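Local coordinates for mannosephosphate isomerase, putative (Archaeoglobus fulgidus, PDB 1ZX5), which probably interconverts D-mannose 6-phosphate and D-fructose 6-phosphate as a zinc-dependent type 1 mannose-6-phosphate isomerase, at residues 137-140 with 141-145; 146-149 with 150-153; 160-163 with 164-168; 211-214 with 215-219. All blocks are in the same frame, centred on the assembly; numbering follows the deposited sequence.

Interaction 1. Residues 137-140 with 141-145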
loop_
_atom_site.group_PDB
_atom_site.type_symbol
_atom_site.label_atom_id
_atom_site.label_comp_id
_atom_site.label_asym_id
_atom_site.label_seq_id
_atom_site.Cartn_x
_atom_site.Cartn_y
_atom_site.Cartn_z
ATOM N N VAL A 137 -24.300 13.181 -3.967
ATOM C CA VAL A 137 -24.352 13.400 -5.415
ATOM C C VAL A 137 -25.313 12.400 -6.049
ATOM O O VAL A 137 -25.610 11.358 -5.466
ATOM C CB VAL A 137 -22.937 13.308 -6.109
ATOM C CG1 VAL A 137 -21.997 14.391 -5.596
ATOM C CG2 VAL A 137 -22.319 11.920 -5.951
ATOM N N LYS A 138 -25.804 12.730 -7.237
ATOM C CA LYS A 138 -26.632 11.813 -8.004
ATOM C C LYS A 138 -25.807 11.226 -9.150
ATOM O O LYS A 138 -25.134 11.958 -9.871
ATOM C CB LYS A 138 -27.871 12.530 -8.548
ATOM C CG LYS A 138 -28.773 13.160 -7.484
ATOM C CD LYS A 138 -30.049 13.700 -8.126
ATOM C CE LYS A 138 -30.700 14.806 -7.290
ATOM N NZ LYS A 138 -31.570 14.270 -6.195
ATOM N N ILE A 139 -25.858 9.905 -9.306
ATOM C CA ILE A 139 -25.172 9.223 -10.407
ATOM C C ILE A 139 -25.397 9.916 -11.757
ATOM O O ILE A 139 -24.446 10.123 -12.509
ATOM C CB ILE A 139 -25.548 7.707 -10.475
ATOM C CG1 ILE A 139 -24.552 6.867 -9.672
ATOM C CG2 ILE A 139 -25.568 7.194 -11.919
ATOM C CD1 ILE A 139 -23.104 6.873 -10.202
ATOM N N GLU A 140 -26.650 10.281 -12.034
ATOM C CA GLU A 140 -27.046 10.915 -13.295
ATOM C C GLU A 140 -26.337 12.244 -13.521
ATOM O O GLU A 140 -25.973 12.570 -14.651
ATOM C CB GLU A 140 -28.568 11.151 -13.352
ATOM C CG GLU A 140 -29.436 9.908 -13.159
ATOM C CD GLU A 140 -29.594 9.490 -11.687
ATOM O OE1 GLU A 140 -29.415 10.342 -10.777
ATOM O OE2 GLU A 140 -29.901 8.294 -11.449
ATOM N N GLU A 141 -26.164 13.014 -12.451
ATOM C CA GLU A 141 -25.492 14.302 -12.545
ATOM C C GLU A 141 -23.973 14.159 -12.739
ATOM O O GLU A 141 -23.361 14.985 -13.415
ATOM C CB GLU A 141 -25.864 15.201 -11.358
ATOM C CG GLU A 141 -27.278 15.812 -11.522
ATOM C CD GLU A 141 -27.886 16.368 -10.229
ATOM O OE1 GLU A 141 -27.158 16.510 -9.219
ATOM O OE2 GLU A 141 -29.110 16.667 -10.235
ATOM N N LEU A 142 -23.383 13.104 -12.169
ATOM C CA LEU A 142 -21.983 12.753 -12.432
ATOM C C LEU A 142 -21.777 12.390 -13.905
ATOM O O LEU A 142 -20.789 12.791 -14.511
ATOM C CB LEU A 142 -21.522 11.592 -11.544
ATOM C CG LEU A 142 -21.425 11.777 -10.031
ATOM C CD1 LEU A 142 -21.009 10.473 -9.386
ATOM C CD2 LEU A 142 -20.451 12.875 -9.670
ATOM N N GLU A 143 -22.721 11.631 -14.463
ATOM C CA GLU A 143 -22.737 11.285 -15.895
ATOM C C GLU A 143 -22.826 12.489 -16.834
ATOM O O GLU A 143 -22.206 12.485 -17.893
ATOM C CB GLU A 143 -23.887 10.329 -16.204
ATOM C CG GLU A 143 -23.514 8.884 -16.077
ATOM C CD GLU A 143 -24.710 7.949 -16.206
ATOM O OE1 GLU A 143 -25.356 7.954 -17.275
ATOM O OE2 GLU A 143 -24.988 7.199 -15.241
ATOM N N GLU A 144 -23.607 13.501 -16.456
ATOM C CA GLU A 144 -23.635 14.767 -17.191
ATOM C C GLU A 144 -22.233 15.350 -17.294
ATOM O O GLU A 144 -21.832 15.824 -18.354
ATOM C CB GLU A 144 -24.554 15.795 -16.521
ATOM C CG GLU A 144 -26.042 15.478 -16.602
ATOM C CD GLU A 144 -26.525 15.252 -18.030
ATOM O OE1 GLU A 144 -26.702 16.250 -18.770
ATOM O OE2 GLU A 144 -26.725 14.069 -18.406
ATOM N N LYS A 145 -21.499 15.308 -16.183
ATOM C CA LYS A 145 -20.154 15.865 -16.104
ATOM C C LYS A 145 -19.153 15.144 -17.004
ATOM O O LYS A 145 -18.194 15.757 -17.461
ATOM C CB LYS A 145 -19.659 15.881 -14.654
ATOM C CG LYS A 145 -20.492 16.728 -13.690
ATOM C CD LYS A 145 -20.614 18.168 -14.164
ATOM C CE LYS A 145 -21.195 19.065 -13.078
ATOM N NZ LYS A 145 -21.332 20.474 -13.571
HETATM O O HOH W 1 -25.113 15.423 -8.072
#
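The methylenes of Lys138 lie over one face of the Glu141 carboxylate, the two side chains running the same way: OE2 of Glu141 is 3.8 Å from CD of Lys138, while OE1 sits near CB and CG. The second flat group, the carboxylate of Glu143, meets Ile139 at its branch methyl, with OE2 3.4 Å from CG2 of Ile139; the same oxygen is hydrogen-bonded to the indole NE1 of Trp201. Lys138 NZ bends away and stays 5.3 Å from OE2 of Glu141, too far for a salt bridge, though the opposite charges probably still attract weakly. All this marks the start of helix 139-146. Lys138 is its N-cap, and Lys138 O takes Leu142 N at 3.1 Å in a nearly straight bond (160°), with a weak second bond from Glu141 N. One water accepts from Lys138 N and donates to Glu141 OE1, a bridge in the place where a capping box would have a direct bond. Acidic residues suit this first turn, where their charge probably interacts favourably with the helix dipole. Leucine and isoleucine suit the inward side: CD1 of Leu142 packs 4.0 Å from CG2 of Val137 and 4.2 Å from CD1 of Ile139. The CG of Leu142, anti to its carbonyl carbon (chi1 -66°), puts CD1 back toward the start of the helix, and Leu142 and Ile139 also rest on Trp201 of helix 201-207.

Interaction 2. Residues 146-149 with 150-153. With LFR (beta-L-fructofuranose), chain B.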
loop_
_atom_site.group_PDB
_atom_site.type_symbol
_atom_site.label_atom_id
_atom_site.label_comp_id
_atom_site.label_asym_id
_atom_site.label_seq_id
_atom_site.Cartn_x
_atom_site.Cartn_y
_atom_site.Cartn_z
ATOM N N LEU A 146 -19.379 13.855 -17.261
ATOM C CA LEU A 146 -18.532 13.076 -18.167
ATOM C C LEU A 146 -18.557 13.600 -19.593
ATOM O O LEU A 146 -17.636 13.345 -20.366
ATOM C CB LEU A 146 -18.942 11.603 -18.186
ATOM C CG LEU A 146 -18.464 10.611 -17.123
ATOM C CD1 LEU A 146 -18.764 9.211 -17.629
ATOM C CD2 LEU A 146 -16.982 10.761 -16.810
ATOM N N LYS A 147 -19.632 14.307 -19.940
ATOM C CA LYS A 147 -19.801 14.914 -21.259
ATOM C C LYS A 147 -18.790 16.031 -21.511
ATOM O O LYS A 147 -18.327 16.208 -22.636
ATOM C CB LYS A 147 -21.223 15.449 -21.425
ATOM C CG LYS A 147 -22.297 14.366 -21.529
ATOM C CD LYS A 147 -23.537 14.897 -22.241
ATOM C CE LYS A 147 -24.597 15.391 -21.256
ATOM N NZ LYS A 147 -25.478 14.271 -20.796
ATOM N N GLU A 148 -18.447 16.773 -20.464
ATOM C CA GLU A 148 -17.438 17.820 -20.555
ATOM C C GLU A 148 -16.064 17.238 -20.914
ATOM O O GLU A 148 -15.823 16.032 -20.749
ATOM C CB GLU A 148 -17.379 18.605 -19.249
ATOM C CG GLU A 148 -18.721 19.207 -18.845
ATOM C CD GLU A 148 -18.637 20.042 -17.582
ATOM O OE1 GLU A 148 -17.507 20.394 -17.164
ATOM O OE2 GLU A 148 -19.704 20.349 -17.002
ATOM N N GLU A 149 -15.167 18.089 -21.407
ATOM C CA GLU A 149 -13.875 17.620 -21.900
ATOM C C GLU A 149 -13.011 17.017 -20.783
ATOM O O GLU A 149 -12.508 15.881 -20.910
ATOM C CB GLU A 149 -13.156 18.723 -22.698
ATOM C CG GLU A 149 -13.488 18.713 -24.198
ATOM C CD GLU A 149 -12.580 17.772 -25.002
ATOM O OE1 GLU A 149 -11.350 17.960 -24.956
ATOM O OE2 GLU A 149 -13.083 16.857 -25.702
ATOM N N ASP A 150 -12.876 17.744 -19.675
ATOM C CA ASP A 150 -12.113 17.237 -18.534
ATOM C C ASP A 150 -12.620 17.825 -17.218
ATOM O O ASP A 150 -11.887 18.525 -16.508
ATOM C CB ASP A 150 -10.603 17.495 -18.735
ATOM C CG ASP A 150 -9.740 16.978 -17.582
ATOM O OD1 ASP A 150 -9.996 15.863 -17.047
ATOM O OD2 ASP A 150 -8.787 17.704 -17.218
ATOM N N PHE A 151 -13.880 17.537 -16.891
ATOM C CA PHE A 151 -14.431 17.986 -15.625
ATOM C C PHE A 151 -13.546 17.494 -14.476
ATOM O O PHE A 151 -13.171 16.319 -14.432
ATOM C CB PHE A 151 -15.879 17.519 -15.435
ATOM C CG PHE A 151 -16.458 17.930 -14.114
ATOM C CD1 PHE A 151 -16.909 19.237 -13.915
ATOM C CD2 PHE A 151 -16.503 17.034 -13.051
ATOM C CE1 PHE A 151 -17.415 19.638 -12.676
ATOM C CE2 PHE A 151 -17.006 17.423 -11.810
ATOM C CZ PHE A 151 -17.468 18.727 -11.625
ATOM N N ASP A 152 -13.201 18.392 -13.560
ATOM C CA ASP A 152 -12.362 18.024 -12.431
ATOM C C ASP A 152 -13.236 17.398 -11.347
ATOM O O ASP A 152 -13.809 18.104 -10.518
ATOM C CB ASP A 152 -11.592 19.252 -11.905
ATOM C CG ASP A 152 -10.544 18.895 -10.847
ATOM O OD1 ASP A 152 -10.384 17.709 -10.501
ATOM O OD2 ASP A 152 -9.864 19.818 -10.357
ATOM N N PHE A 153 -13.353 16.072 -11.373
ATOM C CA PHE A 153 -14.155 15.346 -10.379
ATOM C C PHE A 153 -13.616 15.452 -8.952
ATOM O O PHE A 153 -14.367 15.259 -7.988
ATOM C CB PHE A 153 -14.306 13.872 -10.768
ATOM C CG PHE A 153 -15.248 13.639 -11.919
ATOM C CD1 PHE A 153 -16.627 13.625 -11.716
ATOM C CD2 PHE A 153 -14.755 13.444 -13.202
ATOM C CE1 PHE A 153 -17.505 13.412 -12.771
ATOM C CE2 PHE A 153 -15.617 13.226 -14.268
ATOM C CZ PHE A 153 -17.005 13.209 -14.052
HETATM C C1 LFR B . -9.945 14.919 -13.110
HETATM C C2 LFR B . -8.411 15.038 -13.041
HETATM C C3 LFR B . -7.759 14.129 -14.088
HETATM C C4 LFR B . -7.041 15.024 -15.074
HETATM C C5 LFR B . -7.266 16.455 -14.593
HETATM C C6 LFR B . -5.942 17.174 -14.338
HETATM O O1 LFR B . -10.545 14.360 -11.932
HETATM O O2 LFR B . -7.893 14.725 -11.727
HETATM O O3 LFR B . -6.782 13.262 -13.522
HETATM O O4 LFR B . -7.621 14.810 -16.363
HETATM O O5 LFR B . -8.062 16.392 -13.394
HETATM O O6 LFR B . -6.074 18.605 -14.329
HETATM O O HOH W 2 -15.463 15.606 -18.239
#
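Where helix 139-146 gives way to the loop that forms one wall of the pocket occupied by beta-L-fructofuranose, Leu146 and Glu148 meet two phenylalanines, Phe153 and Phe151. CD2 of Leu146 comes obliquely onto the ring of Phe153, 3.7 Å from CZ, the two side chains crossing at about a right angle. Phe151 supports that ring from one face, with its CD2 3.6 Å above the plane and over the centre, while Phe196 forms an edge-to-face pair with it. A large flat side chain suits such a buried place, since several neighbours can bear on it at once. Glu148 approaches Phe151 differently: OE1 lies at the ring edge, 3.5 Å from CD1 of Phe151, and the carboxylate stands almost perpendicular (89°) to the ring. The slightly positive hydrogens of the edge make it a fitting neighbour for a carboxylate oxygen. On the sugar side, CG of Asp150 is anti to the backbone N (chi1 -179°), carrying the carboxylate out to the ligand, where OD1 accepts from sugar O4 at 2.7 Å. Phe153 N gives a weak bond to sugar O1, which also lies at the edge of the Phe153 ring; Gln97, Lys154 and Thr96 provide further sugar hydrogen bonds. The bend of the loop itself is bridged by one water, which donates to Glu148 O at 2.6 Å and accepts from Phe151 N at 2.8 Å.

Interaction 3. Residues 160-163 with 164-168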
loop_
_atom_site.group_PDB
_atom_site.type_symbol
_atom_site.label_atom_id
_atom_site.label_comp_id
_atom_site.label_asym_id
_atom_site.label_seq_id
_atom_site.Cartn_x
_atom_site.Cartn_y
_atom_site.Cartn_z
ATOM N N PHE A 160 -7.696 17.060 1.205
ATOM C CA PHE A 160 -6.831 17.065 2.364
ATOM C C PHE A 160 -5.470 17.565 1.966
ATOM O O PHE A 160 -4.806 16.968 1.120
ATOM C CB PHE A 160 -6.715 15.664 2.941
ATOM C CG PHE A 160 -8.026 15.085 3.368
ATOM C CD1 PHE A 160 -8.531 15.349 4.647
ATOM C CD2 PHE A 160 -8.767 14.287 2.497
ATOM C CE1 PHE A 160 -9.750 14.808 5.048
ATOM C CE2 PHE A 160 -9.977 13.748 2.889
ATOM C CZ PHE A 160 -10.473 14.009 4.170
ATOM N N GLU A 161 -5.065 18.678 2.561
ATOM C CA GLU A 161 -3.699 19.154 2.421
ATOM C C GLU A 161 -2.890 18.430 3.468
ATOM O O GLU A 161 -3.080 18.641 4.653
ATOM C CB GLU A 161 -3.636 20.680 2.582
ATOM C CG GLU A 161 -3.835 21.366 1.235
ATOM C CD GLU A 161 -4.604 22.658 1.306
ATOM O OE1 GLU A 161 -4.209 23.567 2.085
ATOM O OE2 GLU A 161 -5.598 22.776 0.547
ATOM N N THR A 162 -2.009 17.546 3.020
ATOM C CA THR A 162 -1.321 16.635 3.922
ATOM C C THR A 162 -0.048 17.226 4.520
ATOM O O THR A 162 0.480 18.229 4.032
ATOM C CB THR A 162 -0.999 15.301 3.217
ATOM O OG1 THR A 162 -0.019 15.515 2.191
ATOM C CG2 THR A 162 -2.262 14.695 2.594
ATOM N N THR A 163 0.404 16.606 5.608
ATOM C CA THR A 163 1.768 16.752 6.114
ATOM C C THR A 163 2.318 15.334 6.180
ATOM O O THR A 163 1.529 14.381 6.205
ATOM C CB THR A 163 1.820 17.415 7.521
ATOM O OG1 THR A 163 1.004 16.671 8.435
ATOM C CG2 THR A 163 1.340 18.878 7.467
ATOM N N PRO A 164 3.662 15.176 6.184
ATOM C CA PRO A 164 4.228 13.834 6.235
ATOM C C PRO A 164 3.607 12.969 7.334
ATOM O O PRO A 164 3.385 13.447 8.466
ATOM C CB PRO A 164 5.705 14.097 6.547
ATOM C CG PRO A 164 5.973 15.424 5.932
ATOM C CD PRO A 164 4.712 16.216 6.120
ATOM N N TYR A 165 3.353 11.708 6.993
ATOM C CA TYR A 165 2.896 10.673 7.918
ATOM C C TYR A 165 1.416 10.751 8.308
ATOM O O TYR A 165 0.963 9.976 9.153
ATOM C CB TYR A 165 3.846 10.514 9.136
ATOM C CG TYR A 165 5.269 10.281 8.684
ATOM C CD1 TYR A 165 5.618 9.101 8.013
ATOM C CD2 TYR A 165 6.259 11.261 8.871
ATOM C CE1 TYR A 165 6.932 8.888 7.547
ATOM C CE2 TYR A 165 7.564 11.067 8.405
ATOM C CZ TYR A 165 7.890 9.875 7.746
ATOM O OH TYR A 165 9.171 9.662 7.292
ATOM N N ASP A 166 0.666 11.670 7.692
ATOM C CA ASP A 166 -0.788 11.575 7.712
ATOM C C ASP A 166 -1.160 10.231 7.123
ATOM O O ASP A 166 -0.442 9.716 6.242
ATOM C CB ASP A 166 -1.440 12.669 6.860
ATOM C CG ASP A 166 -1.430 14.013 7.532
ATOM O OD1 ASP A 166 -1.102 14.092 8.743
ATOM O OD2 ASP A 166 -1.740 15.003 6.848
ATOM N N THR A 167 -2.268 9.669 7.610
ATOM C CA THR A 167 -2.780 8.412 7.101
ATOM C C THR A 167 -4.231 8.531 6.657
ATOM O O THR A 167 -4.976 9.411 7.107
ATOM C CB THR A 167 -2.669 7.242 8.134
ATOM O OG1 THR A 167 -3.492 7.513 9.269
ATOM C CG2 THR A 167 -1.235 7.004 8.591
ATOM N N PHE A 168 -4.612 7.626 5.759
ATOM C CA PHE A 168 -5.971 7.502 5.271
ATOM C C PHE A 168 -6.324 6.031 5.228
ATOM O O PHE A 168 -5.444 5.178 5.077
ATOM C CB PHE A 168 -6.104 8.126 3.865
ATOM C CG PHE A 168 -5.828 9.593 3.849
ATOM C CD1 PHE A 168 -6.847 10.504 4.105
ATOM C CD2 PHE A 168 -4.542 10.067 3.631
ATOM C CE1 PHE A 168 -6.598 11.874 4.129
ATOM C CE2 PHE A 168 -4.281 11.437 3.652
ATOM C CZ PHE A 168 -5.313 12.341 3.904
HETATM O O HOH W 3 -1.826 17.242 8.314
#
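Pro164 follows Thr163 directly, its CD packed tightly against CB of Thr163, and its ring fixes phi near the value needed by the second position of a turn. Tyr165 comes next with a positive phi (77°), as the third position of a type II turn requires; its CB points away from residues 160-163, and the hydroxyl bonds to Glu256. Asp166 closes the turn, its N donating to Thr163 O at 3.2 Å. Its carboxylate then reaches back across the turn: OD2 accepts from Thr163 N at 3.0 Å in a straight bond (168°) that arrives from above the carboxylate plane, and the same oxygen takes a water that also touches Thr163 OG1. OD1 forms a salt bridge with Lys222, which bonds Thr163 OG1 as well. Were Asp166 replaced by an alanine, Thr163 N would probably be left without its acceptor and Lys222 without this opposite charge. The turn links strand 157-161, at one edge of a three-stranded sheet, to strand 167-170, at the edge of a six-stranded one, in what is probably the cupin-type catalytic half. In that second strand Phe168 points back at the first segment, and its ring edge meets the face of Phe160 in a T-shaped pair, centroids 5.1 Å apart and planes at 62°. CE1 of Phe168 sits 3.6 Å from CG of Phe160, and farther round its edge CE2 packs 4.0 Å from the methyl CG2 of Thr162.

Interaction 4. Residues 211-214 with 215-219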
loop_
_atom_site.group_PDB
_atom_site.type_symbol
_atom_site.label_atom_id
_atom_site.label_comp_id
_atom_site.label_asym_id
_atom_site.label_seq_id
_atom_site.Cartn_x
_atom_site.Cartn_y
_atom_site.Cartn_z
ATOM N N LYS A 211 -22.940 8.965 -1.330
ATOM C CA LYS A 211 -23.253 9.765 -0.142
ATOM C C LYS A 211 -22.069 10.599 0.329
ATOM O O LYS A 211 -20.908 10.238 0.117
ATOM C CB LYS A 211 -23.716 8.885 1.035
ATOM C CG LYS A 211 -24.931 8.020 0.783
ATOM C CD LYS A 211 -26.077 8.816 0.174
ATOM C CE LYS A 211 -27.021 7.906 -0.602
ATOM N NZ LYS A 211 -28.021 8.691 -1.381
ATOM N N LYS A 212 -22.389 11.707 0.992
ATOM C CA LYS A 212 -21.420 12.512 1.715
ATOM C C LYS A 212 -20.640 11.642 2.696
ATOM O O LYS A 212 -21.212 10.818 3.414
ATOM C CB LYS A 212 -22.135 13.643 2.465
ATOM C CG LYS A 212 -21.205 14.583 3.215
ATOM C CD LYS A 212 -21.984 15.665 3.964
ATOM C CE LYS A 212 -21.018 16.526 4.786
ATOM N NZ LYS A 212 -21.749 17.489 5.669
ATOM N N VAL A 213 -19.325 11.811 2.696
ATOM C CA VAL A 213 -18.465 11.118 3.644
ATOM C C VAL A 213 -17.806 12.175 4.520
ATOM O O VAL A 213 -17.252 13.155 4.014
ATOM C CB VAL A 213 -17.428 10.219 2.912
ATOM C CG1 VAL A 213 -16.362 9.712 3.859
ATOM C CG2 VAL A 213 -18.133 9.046 2.249
ATOM N N GLU A 214 -17.907 11.993 5.833
ATOM C CA GLU A 214 -17.242 12.887 6.781
ATOM C C GLU A 214 -15.738 12.632 6.781
ATOM O O GLU A 214 -15.298 11.502 6.566
ATOM C CB GLU A 214 -17.800 12.699 8.194
ATOM C CG GLU A 214 -19.314 12.916 8.343
ATOM C CD GLU A 214 -19.754 14.341 8.038
ATOM O OE1 GLU A 214 -18.962 15.279 8.253
ATOM O OE2 GLU A 214 -20.907 14.524 7.589
ATOM N N GLU A 215 -14.957 13.680 7.025
ATOM C CA GLU A 215 -13.495 13.567 7.043
ATOM C C GLU A 215 -12.974 12.502 8.006
ATOM O O GLU A 215 -12.050 11.767 7.659
ATOM C CB GLU A 215 -12.838 14.920 7.309
ATOM C CG GLU A 215 -13.093 15.914 6.175
ATOM C CD GLU A 215 -12.363 17.245 6.342
ATOM O OE1 GLU A 215 -11.556 17.390 7.298
ATOM O OE2 GLU A 215 -12.608 18.149 5.504
ATOM N N PHE A 216 -13.581 12.403 9.193
ATOM C CA PHE A 216 -13.153 11.415 10.200
ATOM C C PHE A 216 -13.317 9.966 9.717
ATOM O O PHE A 216 -12.680 9.055 10.250
ATOM C CB PHE A 216 -13.842 11.641 11.570
ATOM C CG PHE A 216 -15.292 11.200 11.615
ATOM C CD1 PHE A 216 -15.626 9.847 11.759
ATOM C CD2 PHE A 216 -16.322 12.135 11.518
ATOM C CE1 PHE A 216 -16.973 9.435 11.790
ATOM C CE2 PHE A 216 -17.674 11.734 11.556
ATOM C CZ PHE A 216 -17.997 10.382 11.689
ATOM N N GLU A 217 -14.158 9.761 8.703
ATOM C CA GLU A 217 -14.378 8.428 8.151
ATOM C C GLU A 217 -13.244 7.961 7.235
ATOM O O GLU A 217 -13.123 6.768 6.978
ATOM C CB GLU A 217 -15.708 8.356 7.387
ATOM C CG GLU A 217 -16.953 8.743 8.185
ATOM C CD GLU A 217 -18.207 8.764 7.310
ATOM O OE1 GLU A 217 -18.516 7.729 6.678
ATOM O OE2 GLU A 217 -18.885 9.811 7.235
ATOM N N VAL A 218 -12.430 8.885 6.726
ATOM C CA VAL A 218 -11.320 8.510 5.838
ATOM C C VAL A 218 -9.922 8.764 6.429
ATOM O O VAL A 218 -8.962 8.120 6.032
ATOM C CB VAL A 218 -11.449 9.134 4.409
ATOM C CG1 VAL A 218 -12.753 8.690 3.746
ATOM C CG2 VAL A 218 -11.381 10.648 4.456
ATOM N N LYS A 219 -9.824 9.703 7.365
ATOM C CA LYS A 219 -8.560 10.051 8.013
ATOM C C LYS A 219 -8.149 9.034 9.079
ATOM O O LYS A 219 -8.960 8.658 9.927
ATOM C CB LYS A 219 -8.676 11.420 8.677
ATOM C CG LYS A 219 -8.206 12.600 7.854
ATOM C CD LYS A 219 -8.523 13.883 8.626
ATOM C CE LYS A 219 -7.463 14.961 8.420
ATOM N NZ LYS A 219 -7.996 16.351 8.725
HETATM O O HOH W 4 -16.434 16.153 7.373
#
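Glu214 and Glu217 bind each other twice. Glu214 N donates to Glu217 OE2 at 2.8 Å, fairly straight (158°) but arriving from above the carboxylate plane, and Glu217 N donates back to Glu214 O at 3.0 Å, again from well above the carbonyl plane. The extended chain of Glu217, with CG anti to its carbonyl carbon (chi1 -57°), carries OE2 back to the amide of Glu214, a reach that suits glutamate. OE2 also lies against the CB and CG of Glu214. Beside it, Phe216 turns its ring back so that CE2 comes obliquely to CB of Glu214 at 3.5 Å, while CG of Glu217 rests under one face of the same ring. With only the methyl of an alanine in place of Glu217, the amide of Glu214 is likely to lose its acceptor and the Phe216 ring the methylene packed on its face. The backbone here is a single turn with helical torsions at 215-217, and the reach of Glu217 to Glu214 N resembles one half of a capping box. Glu215 O receives both Val218 N and Lys219 N as the turn ends. A water joins Glu214 OE1 to Glu215 N, and Lys212 NZ makes only a long salt bridge to Glu214 OE2. CG1 of Val213 packs on both CB of Glu217 and CG1 of Val218, each 3.8 Å away. Farther out, Val213 and Val218 are held by backbone hydrogen bonds to Phe133 and Val169, and Phe160 of strand 157-161 packs on Glu215, Val218 and Lys219.

How the interactions relate
The four contacts follow one another along the chain without interleaving. Interactions 1 and 2 are neighbours, their centres about 11 Å apart: the helix 139-146 of the first runs into the sugar-binding loop of the second, and Lys145 packs on Phe151 and Phe153, so the pocket wall rests on the end of the helix. Interactions 3 and 4, about 15 Å apart at their centres, also touch, Phe160 and Phe168 lying against the turn 215-219. The pairs do not touch; interactions 2 and 3 are centred about 27 Å apart, while interactions 1 and 4 come within about 5 Å at their nearest atoms. Interaction 4 lies on the connection from helix 201-207 to strand 224-226, the first strand of the five-stranded sheet.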